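Local coordinates for ribosomal RNA small subunit methyltransferase E (Thermotoga maritima, PDB 1Z85), which probably methylates N3 of a specific uridine of 16S ribosomal RNA in the assembled small subunit, with S-adenosyl-L-methionine as methyl donor, at residues G24-D29 / F55-I60; V90-R95 / R100-K105; L109-I114 / L222-I227. All coordinates share one frame; numbering follows the deposited sequence.

All three contacts are buried and apolar, without hydrogen bonds between their segments. Interaction 1 stands apart in the PUA-like part, its centre about 30 Å from that of interaction 2. There two strands flanking strand 69-78 meet through side chains. Interactions 2 and 3 lie in the methyltransferase part. Interaction 2 sets helix 96-108 on strand 87-92 of the parallel sheet, and interaction 3 sets the turn after that helix, which leads into the sheet, on helix 216-230. The two touch where Val91 CG2 meets Ile114 CG2 at 3.6 Å. Interaction 1 adds a tyrosine hydroxyl bound to Asp51; interactions 2 and 3 meet mainly through aliphatic groups. The second subunit comes near interactions 2 and 3.

Interaction 1: residues G24-D29 / F55-I60; sequences GEVIFD and FSYTCI
The hydroxyl OH of Tyr57 is hydrogen-bonded to OD2 of Asp51, which ties down the far end of a side chain whose near end packs on Val26. CG2 of Val26 does all the touching from strand 25-28. It lies 4.0 Å from CB of Tyr57, and equally far from the first ring carbon, CG. The same methyl is 3.8 Å from SG of Cys59. It therefore fits between two side chains that leave the same face of strand 55-64. With CG1 of Val26 opposite the backbone N (chi1 179°), CG2 lies beside that N and is the methyl turned to strand 55-64. It approaches the tyrosine ring obliquely. In Cys59 the same placement beside the backbone N (chi1 -43°) brings SG to that methyl.

The strands are not direct neighbours. Both pair with strand 69-78, and the CA atoms of Val26 and Cys59 are 7.8 Å apart. Ile73 and Ala49 also pack on Val26, while Ala71 packs on Cys59. At the end of the first segment, OD1 of Asp29 caps helix 30-38 through the backbone N of Glu32, and its OD2 forms a salt bridge with Arg136.

Val26, Tyr57 and Cys59 thus join two strands of the sheet across the strand between them, within the PUA-like domain expected of RsmE methyltransferases.

Interaction 2: residues V90-R95 / R100-K105; sequences VVPIGR and RFLIEK
This is an apolar contact between a strand and the helix that follows it, the first half of a beta-alpha-beta unit. Leu102 on helix 96-108 packs against Val91 and Pro92 at the end of strand 87-92. Its CD1 methyl makes the closest approaches. CD1 lies 3.9 Å from CG1 of Val91 and 3.8 Å from CD of Pro92. CG of the proline ring is slightly farther from the same methyl. CB of Leu102 also rests 4.0 Å from CG1 of Val91, which therefore meets both the root and one tip of the leucine.

The Val91 and Leu102 side chains run past one another in opposite directions. The proline instead meets the leucine at about a right angle. In Val91, CG1 is anti to the backbone N (chi1 173°), and this methyl makes the closer contact with Leu102.

Within the helix, CD of Lys105 lies over one face of the Phe101 ring, toward its rim. NZ of Lys105 forms a salt bridge with Glu108, and the lysine also packs on Thr218 of the second subunit.

Strand 113-117 flanks Val91 with Ile114 and Phe116. Helix 216-230 reaches Leu102 through Phe216 and Ala220, and helix 128-142 receives Ile103 on Val134 and Val135.

Interaction 3: residues L109-I114 / L222-I227; sequences LGVDEI and LTVGYI
A Schellman motif ends helix 96-108, and the residues on both sides of its glycine, Leu109 and Val111, pack on helix 216-230. Gly110 is the C-prime residue and has the positive phi (74°) of the motif. Its N bonds back to O of Val107, and N of Val111 bonds back to O of Cys106. The chain then turns into strand 113-117.

Leu109 points at the second helix and uses both of its methyls. CD1 lies 3.8 Å from CG1 of Val224 and just as close to the backbone N of Gly225. CD2 is 4.0 Å from CA of Gly225. With no side chain at Gly225, the leucine rests directly on the helix backbone there. The CA atoms of Leu109 and Gly225 are 6.0 Å apart. The Leu109 and Val224 side chains cross obliquely.

Val111 adds a second apolar touch. Its CG2 is 4.0 Å from CG1 of Val224, and these two side chains meet at about a right angle. CG1 of Val224 thus serves both partners. It is anti to its backbone N (chi1 176°), which carries it toward the turn.

Around the contact, Val111 also packs on Leu87 and Val89 of the adjacent strand, and on Cys106. Ile227 rests on Ile182 and Val184 of strand 182-186. Polar groups lie at the border: OD2 of Asp112 pairs with Lys233. On the second subunit, Thr218 packs on Leu109, Gly225 on Leu222 and Tyr226 on its own counterpart.

Helix 216-230 thus packs against both this turn and the partner chain. Such a C-terminal helix, packed on the parallel sheet and used in dimer contacts, fits the alpha/beta knot fold of SPOUT methyltransferases.

Interaction 1: residues G24-D29 / F55-I60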
ATOM      1  N   GLY B  24     -29.082  -9.249  26.982  1.00 42.10           N
ATOM      2  CA  GLY B  24     -27.951  -9.628  27.836  1.00 41.91           C
ATOM      3  C   GLY B  24     -26.951 -10.628  27.260  1.00 41.93           C
ATOM      4  O   GLY B  24     -25.999 -11.021  27.943  1.00 39.48           O
ATOM      5  N   GLU B  25     -27.143 -11.039  26.009  1.00 43.40           N
ATOM      6  CA  GLU B  25     -26.202 -11.941  25.369  1.00 44.17           C
ATOM      7  C   GLU B  25     -25.710 -11.396  24.016  1.00 43.52           C
ATOM      8  O   GLU B  25     -26.324 -10.501  23.424  1.00 42.93           O
ATOM      9  CB  GLU B  25     -26.844 -13.322  25.207  1.00 44.47           C
ATOM     10  CG  GLU B  25     -27.918 -13.397  24.110  1.00 47.29           C
ATOM     11  CD  GLU B  25     -28.715 -14.684  24.168  1.00 47.87           C
ATOM     12  OE1 GLU B  25     -28.127 -15.718  24.570  1.00 53.82           O
ATOM     13  OE2 GLU B  25     -29.924 -14.655  23.820  1.00 45.84           O
ATOM     14  N   VAL B  26     -24.582 -11.923  23.555  1.00 40.78           N
ATOM     15  CA  VAL B  26     -24.145 -11.698  22.200  1.00 41.64           C
ATOM     16  C   VAL B  26     -24.251 -13.053  21.516  1.00 40.73           C
ATOM     17  O   VAL B  26     -23.788 -14.055  22.061  1.00 39.07           O
ATOM     18  CB  VAL B  26     -22.712 -11.116  22.145  1.00 41.78           C
ATOM     19  CG1 VAL B  26     -22.272 -10.907  20.739  1.00 42.99           C
ATOM     20  CG2 VAL B  26     -22.643  -9.781  22.907  1.00 41.49           C
ATOM     21  N   ILE B  27     -24.934 -13.092  20.372  1.00 40.21           N
ATOM     22  CA  ILE B  27     -25.026 -14.322  19.582  1.00 41.30           C
ATOM     23  C   ILE B  27     -24.184 -14.194  18.337  1.00 39.62           C
ATOM     24  O   ILE B  27     -24.079 -13.126  17.757  1.00 38.15           O
ATOM     25  CB  ILE B  27     -26.504 -14.743  19.218  1.00 43.46           C
ATOM     26  CG1 ILE B  27     -27.178 -13.720  18.306  1.00 49.10           C
ATOM     27  CG2 ILE B  27     -27.351 -14.987  20.495  1.00 42.36           C
ATOM     28  N   PHE B  28     -23.600 -15.307  17.922  1.00 41.10           N
ATOM     29  CA  PHE B  28     -22.618 -15.330  16.852  1.00 40.40           C
ATOM     30  C   PHE B  28     -23.015 -16.331  15.779  1.00 42.15           C
ATOM     31  O   PHE B  28     -23.502 -17.424  16.105  1.00 41.35           O
ATOM     32  CB  PHE B  28     -21.260 -15.739  17.407  1.00 40.80           C
ATOM     33  CG  PHE B  28     -20.792 -14.913  18.584  1.00 38.69           C
ATOM     34  CD1 PHE B  28     -21.227 -15.199  19.866  1.00 39.49           C
ATOM     35  CD2 PHE B  28     -19.867 -13.897  18.407  1.00 37.69           C
ATOM     36  CE1 PHE B  28     -20.771 -14.466  20.931  1.00 39.10           C
ATOM     37  CE2 PHE B  28     -19.402 -13.147  19.481  1.00 39.86           C
ATOM     38  CZ  PHE B  28     -19.843 -13.438  20.738  1.00 36.35           C
ATOM     39  N   ASP B  29     -22.790 -15.966  14.515  1.00 41.03           N
ATOM     40  CA  ASP B  29     -23.117 -16.830  13.382  1.00 44.53           C
ATOM     41  C   ASP B  29     -22.066 -17.927  13.135  1.00 47.36           C
ATOM     42  O   ASP B  29     -21.102 -18.079  13.910  1.00 49.97           O
ATOM     43  CB  ASP B  29     -23.388 -15.993  12.120  1.00 44.14           C
ATOM     44  CG  ASP B  29     -22.143 -15.291  11.567  1.00 47.34           C
ATOM     45  OD1 ASP B  29     -21.037 -15.435  12.126  1.00 42.20           O
ATOM     46  OD2 ASP B  29     -22.284 -14.597  10.537  1.00 46.16           O
ATOM     47  N   PHE B  55     -19.916  -0.397  19.791  1.00 36.90           N
ATOM     48  CA  PHE B  55     -19.876  -0.934  21.133  1.00 39.98           C
ATOM     49  C   PHE B  55     -18.962  -2.120  21.258  1.00 40.09           C
ATOM     50  O   PHE B  55     -18.749  -2.893  20.298  1.00 38.74           O
ATOM     51  CB  PHE B  55     -21.285  -1.235  21.645  1.00 43.15           C
ATOM     52  CG  PHE B  55     -22.120   0.002  21.818  1.00 39.16           C
ATOM     53  CD1 PHE B  55     -22.793   0.554  20.728  1.00 41.73           C
ATOM     54  CD2 PHE B  55     -22.193   0.633  23.038  1.00 44.97           C
ATOM     55  CE1 PHE B  55     -23.545   1.700  20.853  1.00 45.14           C
ATOM     56  CE2 PHE B  55     -22.956   1.786  23.179  1.00 50.61           C
ATOM     57  CZ  PHE B  55     -23.631   2.324  22.067  1.00 47.88           C
ATOM     58  N   SER B  56     -18.385  -2.208  22.453  1.00 39.66           N
ATOM     59  CA  SER B  56     -17.564  -3.332  22.860  1.00 39.89           C
ATOM     60  C   SER B  56     -18.295  -4.100  23.978  1.00 38.87           C
ATOM     61  O   SER B  56     -18.849  -3.489  24.903  1.00 35.41           O
ATOM     62  CB  SER B  56     -16.192  -2.824  23.337  1.00 38.83           C
ATOM     63  OG  SER B  56     -15.409  -3.869  23.877  1.00 37.25           O
ATOM     64  N   TYR B  57     -18.291  -5.430  23.888  1.00 37.32           N
ATOM     65  CA  TYR B  57     -18.879  -6.279  24.920  1.00 37.82           C
ATOM     66  C   TYR B  57     -17.839  -7.264  25.469  1.00 38.48           C
ATOM     67  O   TYR B  57     -17.179  -7.992  24.726  1.00 38.95           O
ATOM     68  CB  TYR B  57     -20.102  -7.038  24.386  1.00 38.64           C
ATOM     69  CG  TYR B  57     -21.128  -6.140  23.727  1.00 42.16           C
ATOM     70  CD1 TYR B  57     -21.009  -5.781  22.376  1.00 43.98           C
ATOM     71  CD2 TYR B  57     -22.200  -5.621  24.450  1.00 45.81           C
ATOM     72  CE1 TYR B  57     -21.939  -4.935  21.772  1.00 44.52           C
ATOM     73  CE2 TYR B  57     -23.151  -4.779  23.845  1.00 41.47           C
ATOM     74  CZ  TYR B  57     -23.011  -4.440  22.518  1.00 38.03           C
ATOM     75  OH  TYR B  57     -23.930  -3.620  21.919  1.00 38.54           O
ATOM     76  N   THR B  58     -17.675  -7.258  26.778  1.00 37.78           N
ATOM     77  CA  THR B  58     -16.871  -8.252  27.445  1.00 38.18           C
ATOM     78  C   THR B  58     -17.861  -9.291  27.914  1.00 38.95           C
ATOM     79  O   THR B  58     -18.842  -8.958  28.586  1.00 38.32           O
ATOM     80  CB  THR B  58     -16.113  -7.632  28.600  1.00 39.66           C
ATOM     81  OG1 THR B  58     -15.333  -6.534  28.096  1.00 42.35           O
ATOM     82  CG2 THR B  58     -15.205  -8.664  29.294  1.00 38.75           C
ATOM     83  N   CYS B  59     -17.621 -10.534  27.505  1.00 40.76           N
ATOM     84  CA  CYS B  59     -18.584 -11.622  27.669  1.00 43.24           C
ATOM     85  C   CYS B  59     -17.933 -12.921  28.167  1.00 43.95           C
ATOM     86  O   CYS B  59     -16.724 -13.132  28.026  1.00 41.34           O
ATOM     87  CB  CYS B  59     -19.308 -11.923  26.341  1.00 44.85           C
ATOM     88  SG  CYS B  59     -19.859 -10.498  25.379  1.00 45.51           S
ATOM     89  N   ILE B  60     -18.759 -13.774  28.763  1.00 45.57           N
ATOM     90  CA  ILE B  60     -18.371 -15.137  29.100  1.00 46.62           C
ATOM     91  C   ILE B  60     -19.056 -16.095  28.119  1.00 46.76           C
ATOM     92  O   ILE B  60     -20.281 -16.124  28.016  1.00 46.61           O
ATOM     93  CB  ILE B  60     -18.748 -15.500  30.548  1.00 45.45           C
ATOM     94  CG1 ILE B  60     -18.276 -14.394  31.508  1.00 42.54           C
ATOM     95  CG2 ILE B  60     -18.160 -16.879  30.903  1.00 47.47           C
ATOM     96  CD1 ILE B  60     -18.263 -14.781  32.992  1.00 49.54           C
TER

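Interaction 2: residues V90-R95 / R100-K105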
ATOM      1  N   VAL B  90     -16.435   6.000  -3.292  1.00 39.16           N
ATOM      2  CA  VAL B  90     -17.103   5.212  -4.338  1.00 37.53           C
ATOM      3  C   VAL B  90     -16.103   4.200  -4.853  1.00 35.78           C
ATOM      4  O   VAL B  90     -15.049   4.592  -5.392  1.00 39.63           O
ATOM      5  CB  VAL B  90     -17.553   6.064  -5.493  1.00 36.72           C
ATOM      6  CG1 VAL B  90     -18.148   5.208  -6.577  1.00 36.66           C
ATOM      7  CG2 VAL B  90     -18.552   7.095  -4.991  1.00 41.66           C
ATOM      8  N   VAL B  91     -16.397   2.923  -4.562  1.00 36.53           N
ATOM      9  CA  VAL B  91     -15.615   1.751  -4.980  1.00 35.59           C
ATOM     10  C   VAL B  91     -16.224   1.160  -6.262  1.00 38.78           C
ATOM     11  O   VAL B  91     -17.437   0.891  -6.336  1.00 39.20           O
ATOM     12  CB  VAL B  91     -15.578   0.713  -3.859  1.00 40.62           C
ATOM     13  CG1 VAL B  91     -14.904  -0.637  -4.299  1.00 40.38           C
ATOM     14  CG2 VAL B  91     -14.862   1.312  -2.613  1.00 39.42           C
ATOM     15  N   PRO B  92     -15.402   1.025  -7.315  1.00 39.16           N
ATOM     16  CA  PRO B  92     -15.890   0.414  -8.531  1.00 36.46           C
ATOM     17  C   PRO B  92     -16.161  -1.078  -8.325  1.00 38.18           C
ATOM     18  O   PRO B  92     -15.363  -1.768  -7.667  1.00 37.53           O
ATOM     19  CB  PRO B  92     -14.756   0.637  -9.534  1.00 37.54           C
ATOM     20  CG  PRO B  92     -13.521   0.825  -8.691  1.00 43.83           C
ATOM     21  CD  PRO B  92     -13.988   1.446  -7.405  1.00 39.24           C
ATOM     22  N   ILE B  93     -17.296  -1.534  -8.858  1.00 35.25           N
ATOM     23  CA  ILE B  93     -17.651  -2.934  -8.947  1.00 37.02           C
ATOM     24  C   ILE B  93     -16.867  -3.525 -10.118  1.00 40.34           C
ATOM     25  O   ILE B  93     -17.169  -3.263 -11.270  1.00 34.47           O
ATOM     26  CB  ILE B  93     -19.151  -3.140  -9.136  1.00 38.76           C
ATOM     27  CG1 ILE B  93     -19.905  -2.678  -7.885  1.00 40.72           C
ATOM     28  CG2 ILE B  93     -19.453  -4.577  -9.395  1.00 39.88           C
ATOM     29  CD1 ILE B  93     -21.430  -2.524  -8.092  1.00 38.01           C
ATOM     30  N   GLY B  94     -15.806  -4.271  -9.779  1.00 37.66           N
ATOM     31  CA  GLY B  94     -14.857  -4.812 -10.762  1.00 38.25           C
ATOM     32  C   GLY B  94     -14.317  -6.159 -10.303  1.00 38.86           C
ATOM     33  O   GLY B  94     -14.975  -6.860  -9.541  1.00 39.66           O
ATOM     34  N   ARG B  95     -13.166  -6.555 -10.816  1.00 37.98           N
ATOM     35  CA  ARG B  95     -12.592  -7.832 -10.475  1.00 37.50           C
ATOM     36  C   ARG B  95     -12.469  -7.950  -8.992  1.00 39.20           C
ATOM     37  O   ARG B  95     -12.042  -6.978  -8.299  1.00 36.46           O
ATOM     38  CB  ARG B  95     -11.223  -8.002 -11.145  1.00 38.78           C
ATOM     39  CG  ARG B  95     -11.379  -8.251 -12.625  1.00 43.81           C
ATOM     40  CD  ARG B  95     -10.083  -8.650 -13.286  1.00 47.55           C
ATOM     41  NE  ARG B  95      -9.059  -7.611 -13.151  1.00 39.21           N
ATOM     42  CZ  ARG B  95      -7.946  -7.762 -12.430  1.00 52.46           C
ATOM     43  NH1 ARG B  95      -7.708  -8.896 -11.802  1.00 55.25           N
ATOM     44  NH2 ARG B  95      -7.050  -6.788 -12.354  1.00 48.85           N
ATOM     45  N   ARG B 100     -12.045  -6.346  -3.270  1.00 35.58           N
ATOM     46  CA  ARG B 100     -11.821  -6.752  -1.902  1.00 40.67           C
ATOM     47  C   ARG B 100     -10.762  -5.861  -1.260  1.00 38.52           C
ATOM     48  O   ARG B 100     -10.917  -5.414  -0.138  1.00 40.75           O
ATOM     49  CB  ARG B 100     -11.387  -8.226  -1.883  1.00 37.05           C
ATOM     50  CG  ARG B 100     -11.130  -8.793  -0.489  1.00 43.67           C
ATOM     51  CD  ARG B 100     -10.347 -10.132  -0.635  1.00 45.87           C
ATOM     52  NE  ARG B 100      -9.630 -10.657   0.528  1.00 74.87           N
ATOM     53  CZ  ARG B 100     -10.150 -11.062   1.700  1.00 78.54           C
ATOM     54  NH1 ARG B 100     -11.448 -10.932   1.983  1.00 79.16           N
ATOM     55  NH2 ARG B 100      -9.322 -11.567   2.635  1.00 73.60           N
ATOM     56  N   PHE B 101      -9.681  -5.614  -1.999  1.00 42.07           N
ATOM     57  CA  PHE B 101      -8.585  -4.706  -1.600  1.00 40.63           C
ATOM     58  C   PHE B 101      -9.065  -3.308  -1.252  1.00 40.42           C
ATOM     59  O   PHE B 101      -8.731  -2.776  -0.194  1.00 36.61           O
ATOM     60  CB  PHE B 101      -7.492  -4.630  -2.699  1.00 44.32           C
ATOM     61  CG  PHE B 101      -6.432  -3.615  -2.412  1.00 38.91           C
ATOM     62  CD1 PHE B 101      -5.397  -3.904  -1.537  1.00 40.99           C
ATOM     63  CD2 PHE B 101      -6.500  -2.351  -2.962  1.00 42.91           C
ATOM     64  CE1 PHE B 101      -4.432  -2.920  -1.223  1.00 42.20           C
ATOM     65  CE2 PHE B 101      -5.585  -1.385  -2.654  1.00 42.99           C
ATOM     66  CZ  PHE B 101      -4.546  -1.644  -1.781  1.00 40.35           C
ATOM     67  N   LEU B 102      -9.898  -2.727  -2.112  1.00 36.13           N
ATOM     68  CA  LEU B 102     -10.360  -1.379  -1.882  1.00 34.29           C
ATOM     69  C   LEU B 102     -11.252  -1.281  -0.657  1.00 38.00           C
ATOM     70  O   LEU B 102     -11.111  -0.360   0.141  1.00 40.14           O
ATOM     71  CB  LEU B 102     -11.093  -0.817  -3.084  1.00 31.96           C
ATOM     72  CG  LEU B 102     -10.257  -0.547  -4.340  1.00 32.50           C
ATOM     73  CD1 LEU B 102     -11.196  -0.197  -5.513  1.00 40.54           C
ATOM     74  CD2 LEU B 102      -9.282   0.584  -4.070  1.00 37.58           C
ATOM     75  N   ILE B 103     -12.199  -2.207  -0.527  1.00 38.48           N
ATOM     76  CA  ILE B 103     -12.988  -2.314   0.678  1.00 37.00           C
ATOM     77  C   ILE B 103     -12.152  -2.472   1.961  1.00 39.82           C
ATOM     78  O   ILE B 103     -12.454  -1.862   2.978  1.00 39.61           O
ATOM     79  CB  ILE B 103     -13.881  -3.552   0.620  1.00 38.79           C
ATOM     80  CG1 ILE B 103     -14.870  -3.470  -0.553  1.00 41.42           C
ATOM     81  CG2 ILE B 103     -14.663  -3.709   1.909  1.00 36.39           C
ATOM     82  CD1 ILE B 103     -15.517  -4.828  -0.859  1.00 44.22           C
ATOM     83  N   GLU B 104     -11.129  -3.308   1.921  1.00 35.91           N
ATOM     84  CA  GLU B 104     -10.275  -3.538   3.112  1.00 39.09           C
ATOM     85  C   GLU B 104      -9.562  -2.279   3.534  1.00 38.42           C
ATOM     86  O   GLU B 104      -9.450  -1.943   4.730  1.00 39.60           O
ATOM     87  CB  GLU B 104      -9.280  -4.671   2.841  1.00 38.58           C
ATOM     88  CG  GLU B 104      -9.893  -6.088   3.063  1.00 55.52           C
ATOM     89  CD  GLU B 104      -9.015  -7.315   2.643  1.00 52.28           C
ATOM     90  OE1 GLU B 104      -7.831  -7.181   2.220  1.00 67.06           O
ATOM     91  OE2 GLU B 104      -9.588  -8.434   2.710  1.00 69.16           O
ATOM     92  N   LYS B 105      -9.062  -1.572   2.540  1.00 41.83           N
ATOM     93  CA  LYS B 105      -8.397  -0.265   2.734  1.00 39.23           C
ATOM     94  C   LYS B 105      -9.305   0.785   3.221  1.00 39.26           C
ATOM     95  O   LYS B 105      -8.913   1.606   4.038  1.00 37.53           O
ATOM     96  CB  LYS B 105      -7.736   0.182   1.436  1.00 41.73           C
ATOM     97  CG  LYS B 105      -6.295  -0.357   1.252  1.00 45.41           C
ATOM     98  CD  LYS B 105      -6.148  -1.788   1.746  1.00 53.72           C
ATOM     99  CE  LYS B 105      -4.857  -2.036   2.432  1.00 46.93           C
ATOM    100  NZ  LYS B 105      -4.863  -3.349   3.195  1.00 59.57           N
TER

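Interaction 3: residues L109-I114 / L222-I227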
ATOM      1  N   LEU B 109      -8.478   2.757   6.637  1.00 37.16           N
ATOM      2  CA  LEU B 109      -8.192   4.182   6.536  1.00 36.86           C
ATOM      3  C   LEU B 109      -9.297   5.079   7.062  1.00 37.13           C
ATOM      4  O   LEU B 109      -9.345   6.286   6.748  1.00 35.91           O
ATOM      5  CB  LEU B 109      -7.910   4.566   5.061  1.00 37.77           C
ATOM      6  CG  LEU B 109      -6.667   3.854   4.480  1.00 35.08           C
ATOM      7  CD1 LEU B 109      -6.521   4.067   2.996  1.00 32.08           C
ATOM      8  CD2 LEU B 109      -5.418   4.318   5.209  1.00 37.72           C
ATOM      9  N   GLY B 110     -10.197   4.519   7.841  1.00 38.01           N
ATOM     10  CA  GLY B 110     -11.201   5.332   8.499  1.00 39.64           C
ATOM     11  C   GLY B 110     -12.329   5.891   7.646  1.00 43.44           C
ATOM     12  O   GLY B 110     -13.037   6.811   8.060  1.00 43.17           O
ATOM     13  N   VAL B 111     -12.534   5.343   6.468  1.00 40.64           N
ATOM     14  CA  VAL B 111     -13.712   5.685   5.674  1.00 38.13           C
ATOM     15  C   VAL B 111     -14.995   5.288   6.415  1.00 40.50           C
ATOM     16  O   VAL B 111     -15.065   4.212   7.021  1.00 40.35           O
ATOM     17  CB  VAL B 111     -13.633   5.015   4.270  1.00 37.58           C
ATOM     18  CG1 VAL B 111     -14.918   5.110   3.511  1.00 41.93           C
ATOM     19  CG2 VAL B 111     -12.457   5.582   3.471  1.00 39.13           C
ATOM     20  N   ASP B 112     -15.984   6.188   6.383  1.00 37.66           N
ATOM     21  CA  ASP B 112     -17.297   6.005   7.055  1.00 40.42           C
ATOM     22  C   ASP B 112     -18.376   5.336   6.202  1.00 41.06           C
ATOM     23  O   ASP B 112     -19.181   4.588   6.723  1.00 40.41           O
ATOM     24  CB  ASP B 112     -17.827   7.365   7.558  1.00 38.22           C
ATOM     25  CG  ASP B 112     -16.895   8.003   8.560  1.00 41.72           C
ATOM     26  OD1 ASP B 112     -16.606   7.395   9.610  1.00 49.06           O
ATOM     27  OD2 ASP B 112     -16.395   9.093   8.280  1.00 40.44           O
ATOM     28  N   GLU B 113     -18.368   5.598   4.886  1.00 40.90           N
ATOM     29  CA  GLU B 113     -19.328   5.001   3.939  1.00 43.88           C
ATOM     30  C   GLU B 113     -18.689   4.544   2.631  1.00 42.14           C
ATOM     31  O   GLU B 113     -17.961   5.300   2.010  1.00 39.21           O
ATOM     32  CB  GLU B 113     -20.445   5.985   3.579  1.00 41.76           C
ATOM     33  CG  GLU B 113     -21.129   6.566   4.781  1.00 59.40           C
ATOM     34  CD  GLU B 113     -22.675   6.459   4.751  1.00 76.95           C
ATOM     35  OE1 GLU B 113     -23.270   5.700   3.892  1.00 66.80           O
ATOM     36  OE2 GLU B 113     -23.267   7.128   5.651  1.00 82.29           O
ATOM     37  N   ILE B 114     -18.978   3.301   2.237  1.00 39.92           N
ATOM     38  CA  ILE B 114     -18.571   2.754   0.942  1.00 40.33           C
ATOM     39  C   ILE B 114     -19.818   2.691   0.012  1.00 43.79           C
ATOM     40  O   ILE B 114     -20.906   2.249   0.417  1.00 44.36           O
ATOM     41  CB  ILE B 114     -17.998   1.364   1.131  1.00 39.88           C
ATOM     42  CG1 ILE B 114     -16.923   1.407   2.225  1.00 43.43           C
ATOM     43  CG2 ILE B 114     -17.470   0.808  -0.197  1.00 36.77           C
ATOM     44  CD1 ILE B 114     -16.313   0.073   2.534  1.00 48.89           C
ATOM     45  N   LEU B 222      -2.296   5.734  -1.145  1.00 39.61           N
ATOM     46  CA  LEU B 222      -1.745   7.062  -1.010  1.00 37.65           C
ATOM     47  C   LEU B 222      -2.837   8.135  -1.102  1.00 39.90           C
ATOM     48  O   LEU B 222      -2.866   9.106  -0.334  1.00 43.02           O
ATOM     49  CB  LEU B 222      -0.682   7.260  -2.069  1.00 37.97           C
ATOM     50  CG  LEU B 222       0.247   8.415  -1.845  1.00 40.72           C
ATOM     51  CD1 LEU B 222       1.007   8.230  -0.532  1.00 45.74           C
ATOM     52  CD2 LEU B 222       1.151   8.485  -3.070  1.00 31.92           C
ATOM     53  N   THR B 223      -3.752   7.958  -2.027  1.00 39.51           N
ATOM     54  CA  THR B 223      -4.813   8.959  -2.244  1.00 38.48           C
ATOM     55  C   THR B 223      -5.802   9.017  -1.107  1.00 39.66           C
ATOM     56  O   THR B 223      -6.024  10.066  -0.526  1.00 43.11           O
ATOM     57  CB  THR B 223      -5.529   8.679  -3.567  1.00 36.49           C
ATOM     58  OG1 THR B 223      -4.581   8.791  -4.628  1.00 39.13           O
ATOM     59  CG2 THR B 223      -6.653   9.662  -3.786  1.00 42.56           C
ATOM     60  N   VAL B 224      -6.415   7.888  -0.795  1.00 41.75           N
ATOM     61  CA  VAL B 224      -7.423   7.843   0.254  1.00 43.10           C
ATOM     62  C   VAL B 224      -6.766   8.050   1.599  1.00 39.81           C
ATOM     63  O   VAL B 224      -7.325   8.658   2.502  1.00 41.28           O
ATOM     64  CB  VAL B 224      -8.138   6.479   0.221  1.00 47.86           C
ATOM     65  CG1 VAL B 224      -9.149   6.331   1.380  1.00 54.97           C
ATOM     66  CG2 VAL B 224      -8.800   6.280  -1.105  1.00 47.79           C
ATOM     67  N   GLY B 225      -5.569   7.527   1.748  1.00 38.57           N
ATOM     68  CA  GLY B 225      -4.823   7.657   3.000  1.00 36.95           C
ATOM     69  C   GLY B 225      -4.341   9.043   3.336  1.00 37.08           C
ATOM     70  O   GLY B 225      -4.376   9.448   4.507  1.00 36.60           O
ATOM     71  N   TYR B 226      -3.894   9.787   2.326  1.00 37.22           N
ATOM     72  CA  TYR B 226      -3.557  11.187   2.525  1.00 37.57           C
ATOM     73  C   TYR B 226      -4.778  12.003   2.947  1.00 39.13           C
ATOM     74  O   TYR B 226      -4.717  12.829   3.853  1.00 37.09           O
ATOM     75  CB  TYR B 226      -2.997  11.779   1.245  1.00 38.41           C
ATOM     76  CG  TYR B 226      -2.874  13.297   1.283  1.00 45.04           C
ATOM     77  CD1 TYR B 226      -1.908  13.940   2.085  1.00 40.22           C
ATOM     78  CD2 TYR B 226      -3.726  14.086   0.543  1.00 34.45           C
ATOM     79  CE1 TYR B 226      -1.808  15.337   2.118  1.00 45.67           C
ATOM     80  CE2 TYR B 226      -3.621  15.467   0.553  1.00 41.95           C
ATOM     81  CZ  TYR B 226      -2.679  16.085   1.333  1.00 47.11           C
ATOM     82  OH  TYR B 226      -2.630  17.465   1.320  1.00 56.71           O
ATOM     83  N   ILE B 227      -5.877  11.807   2.235  1.00 39.27           N
ATOM     84  CA  ILE B 227      -7.108  12.475   2.554  1.00 38.99           C
ATOM     85  C   ILE B 227      -7.582  12.139   3.990  1.00 40.37           C
ATOM     86  O   ILE B 227      -7.927  13.007   4.741  1.00 40.00           O
ATOM     87  CB  ILE B 227      -8.189  12.150   1.473  1.00 42.82           C
ATOM     88  CG1 ILE B 227      -7.845  12.880   0.154  1.00 40.93           C
ATOM     89  CG2 ILE B 227      -9.582  12.575   1.981  1.00 39.23           C
ATOM     90  CD1 ILE B 227      -8.425  12.295  -1.135  1.00 39.40           C
TER